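Pyruvate carboxylase n-terminal domain (Aquifex aeolicus, PDB 1ULZ) is a biotin carboxylase subunit of the ATP-grasp family, pairing two copies of its chain in the assembly. Local coordinates at residues M301-D306 against V327-Y332. The protein carries 1 engineered substitution. Numbering follows the deposited sequence.
Sequences MVTGID and VKFNGY
Val302 O, at the C-terminal end of helix 296-303, receives the backbone N-H of Asn330 at 2.9 Å from N to O, in the carbonyl plane and nearly straight (172° at the hydrogen). The example illustrates how a helix C-terminus in an ATP-grasp protein can use a terminal carbonyl to hold a loop, here 327-332, which continues into strand 332-339 of the large antiparallel sheet. The same oxygen also meets Phe329 CA at 3.4 Å in a CA-H...O contact, so one acceptor is approached by two neighbouring residues. A matching contact runs the other way, from Thr303 CA to Lys328 O. The same pair of residues is also bridged by a water, which can donate to Thr303 O, though other acceptors compete for its protons, and which accepts from Lys328 N at 2.8 Å, the N-to-water distance.

Side chains fill in beside this backbone seam. Those of Thr303 and Phe329 run together in one direction; the methyl CG2 of Thr303 comes obliquely to the ring, 3.7 Å from Phe329 CE1. A chi1 of 65° turns the Thr303 hydroxyl back to its own helix, where OG1 bonds to Ser299 O and takes a weak bond from Ile305 N, leaving the methyl for the ring. Phe329 has a further partner in Arg251, by a cation-pi interaction.

The side chain of buried Val302 packs against the backbone of Asn330-Tyr332 and also touches Trp391 and Ala333 of adjacent sheet strands. The indole NE1 of Trp391 is hydrogen-bonded to Asn330 O, tying the loop to strand 384-392 as well. Beside that carbonyl, the methyl CG1 of Val302 rests 3.4 Å from Gly331 O.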
loop_
_atom_site.group_PDB
_atom_site.type_symbol
_atom_site.label_atom_id
_atom_site.label_comp_id
_atom_site.label_asym_id
_atom_site.label_seq_id
_atom_site.Cartn_x
_atom_site.Cartn_y
_atom_site.Cartn_z
ATOM N N MET A 301 -1.477 -9.473 -0.686
ATOM C CA MET A 301 -2.475 -8.533 -0.178
ATOM C C MET A 301 -3.586 -9.196 0.641
ATOM O O MET A 301 -4.005 -8.662 1.662
ATOM C CB MET A 301 -3.138 -7.765 -1.324
ATOM C CG MET A 301 -2.197 -7.140 -2.336
ATOM S SD MET A 301 -1.225 -5.806 -1.663
ATOM C CE MET A 301 -2.424 -4.466 -1.713
ATOM N N VAL A 302 -4.077 -10.344 0.186
ATOM C CA VAL A 302 -5.160 -11.016 0.897
ATOM C C VAL A 302 -4.739 -11.972 2.021
ATOM O O VAL A 302 -5.582 -12.404 2.803
ATOM C CB VAL A 302 -6.086 -11.754 -0.096
ATOM C CG1 VAL A 302 -6.671 -10.756 -1.077
ATOM C CG2 VAL A 302 -5.313 -12.829 -0.848
ATOM N N THR A 303 -3.451 -12.299 2.108
ATOM C CA THR A 303 -2.970 -13.178 3.177
ATOM C C THR A 303 -2.017 -12.436 4.112
ATOM O O THR A 303 -1.770 -12.873 5.232
ATOM C CB THR A 303 -2.209 -14.403 2.643
ATOM O OG1 THR A 303 -1.008 -13.966 1.996
ATOM C CG2 THR A 303 -3.075 -15.195 1.677
ATOM N N GLY A 304 -1.479 -11.317 3.643
ATOM C CA GLY A 304 -0.564 -10.537 4.459
ATOM C C GLY A 304 0.787 -11.195 4.655
ATOM O O GLY A 304 1.494 -10.891 5.615
ATOM N N ILE A 305 1.147 -12.091 3.742
ATOM C CA ILE A 305 2.421 -12.803 3.806
ATOM C C ILE A 305 3.371 -12.339 2.690
ATOM O O ILE A 305 3.012 -12.340 1.510
ATOM C CB ILE A 305 2.190 -14.331 3.694
ATOM C CG1 ILE A 305 1.252 -14.792 4.822
ATOM C CG2 ILE A 305 3.524 -15.066 3.747
ATOM C CD1 ILE A 305 0.813 -16.245 4.722
ATOM N N ASP A 306 4.577 -11.935 3.074
ATOM C CA ASP A 306 5.580 -11.463 2.124
ATOM C C ASP A 306 6.290 -12.674 1.505
ATOM O O ASP A 306 7.187 -13.279 2.105
ATOM C CB ASP A 306 6.563 -10.540 2.856
ATOM C CG ASP A 306 7.556 -9.867 1.921
ATOM O OD1 ASP A 306 8.000 -8.747 2.250
ATOM O OD2 ASP A 306 7.908 -10.458 0.877
ATOM N N VAL A 327 -3.050 -19.377 7.744
ATOM C CA VAL A 327 -3.274 -18.688 6.473
ATOM C C VAL A 327 -4.717 -18.233 6.321
ATOM O O VAL A 327 -5.607 -19.048 6.085
ATOM C CB VAL A 327 -2.914 -19.596 5.261
ATOM C CG1 VAL A 327 -3.003 -18.793 3.969
ATOM C CG2 VAL A 327 -1.511 -20.176 5.430
ATOM N N LYS A 328 -4.943 -16.930 6.457
ATOM C CA LYS A 328 -6.281 -16.364 6.333
ATOM C C LYS A 328 -6.437 -15.587 5.029
ATOM O O LYS A 328 -5.458 -15.119 4.446
ATOM C CB LYS A 328 -6.582 -15.430 7.509
ATOM C CG LYS A 328 -6.411 -16.063 8.879
ATOM C CD LYS A 328 -7.294 -17.287 9.058
ATOM C CE LYS A 328 -7.179 -17.812 10.484
ATOM N NZ LYS A 328 -7.840 -19.141 10.654
ATOM N N PHE A 329 -7.681 -15.445 4.583
ATOM C CA PHE A 329 -7.985 -14.741 3.344
ATOM C C PHE A 329 -8.926 -13.592 3.650
ATOM O O PHE A 329 -10.116 -13.787 3.901
ATOM C CB PHE A 329 -8.596 -15.722 2.349
ATOM C CG PHE A 329 -7.684 -16.868 2.014
ATOM C CD1 PHE A 329 -6.602 -16.684 1.168
ATOM C CD2 PHE A 329 -7.855 -18.107 2.615
ATOM C CE1 PHE A 329 -5.703 -17.715 0.928
ATOM C CE2 PHE A 329 -6.962 -19.140 2.380
ATOM C CZ PHE A 329 -5.884 -18.942 1.538
ATOM N N ASN A 330 -8.370 -12.387 3.620
ATOM C CA ASN A 330 -9.104 -11.175 3.939
ATOM C C ASN A 330 -9.293 -10.242 2.737
ATOM O O ASN A 330 -8.326 -9.760 2.147
ATOM C CB ASN A 330 -8.366 -10.457 5.080
ATOM C CG ASN A 330 -8.952 -9.099 5.401
ATOM O OD1 ASN A 330 -10.168 -8.946 5.532
ATOM N ND2 ASN A 330 -8.083 -8.103 5.547
ATOM N N GLY A 331 -10.551 -10.003 2.376
ATOM C CA GLY A 331 -10.852 -9.133 1.256
ATOM C C GLY A 331 -10.375 -9.627 -0.100
ATOM O O GLY A 331 -10.011 -10.796 -0.262
ATOM N N TYR A 332 -10.379 -8.724 -1.077
ATOM C CA TYR A 332 -9.954 -9.042 -2.433
ATOM C C TYR A 332 -8.914 -8.080 -2.983
ATOM O O TYR A 332 -8.924 -6.883 -2.677
ATOM C CB TYR A 332 -11.153 -9.049 -3.381
ATOM C CG TYR A 332 -12.184 -10.087 -3.031
ATOM C CD1 TYR A 332 -13.137 -9.843 -2.051
ATOM C CD2 TYR A 332 -12.188 -11.325 -3.664
ATOM C CE1 TYR A 332 -14.070 -10.803 -1.713
ATOM C CE2 TYR A 332 -13.114 -12.292 -3.334
ATOM C CZ TYR A 332 -14.052 -12.024 -2.358
ATOM O OH TYR A 332 -14.974 -12.981 -2.023
HETATM O O HOH W 1 -3.045 -14.930 6.859
#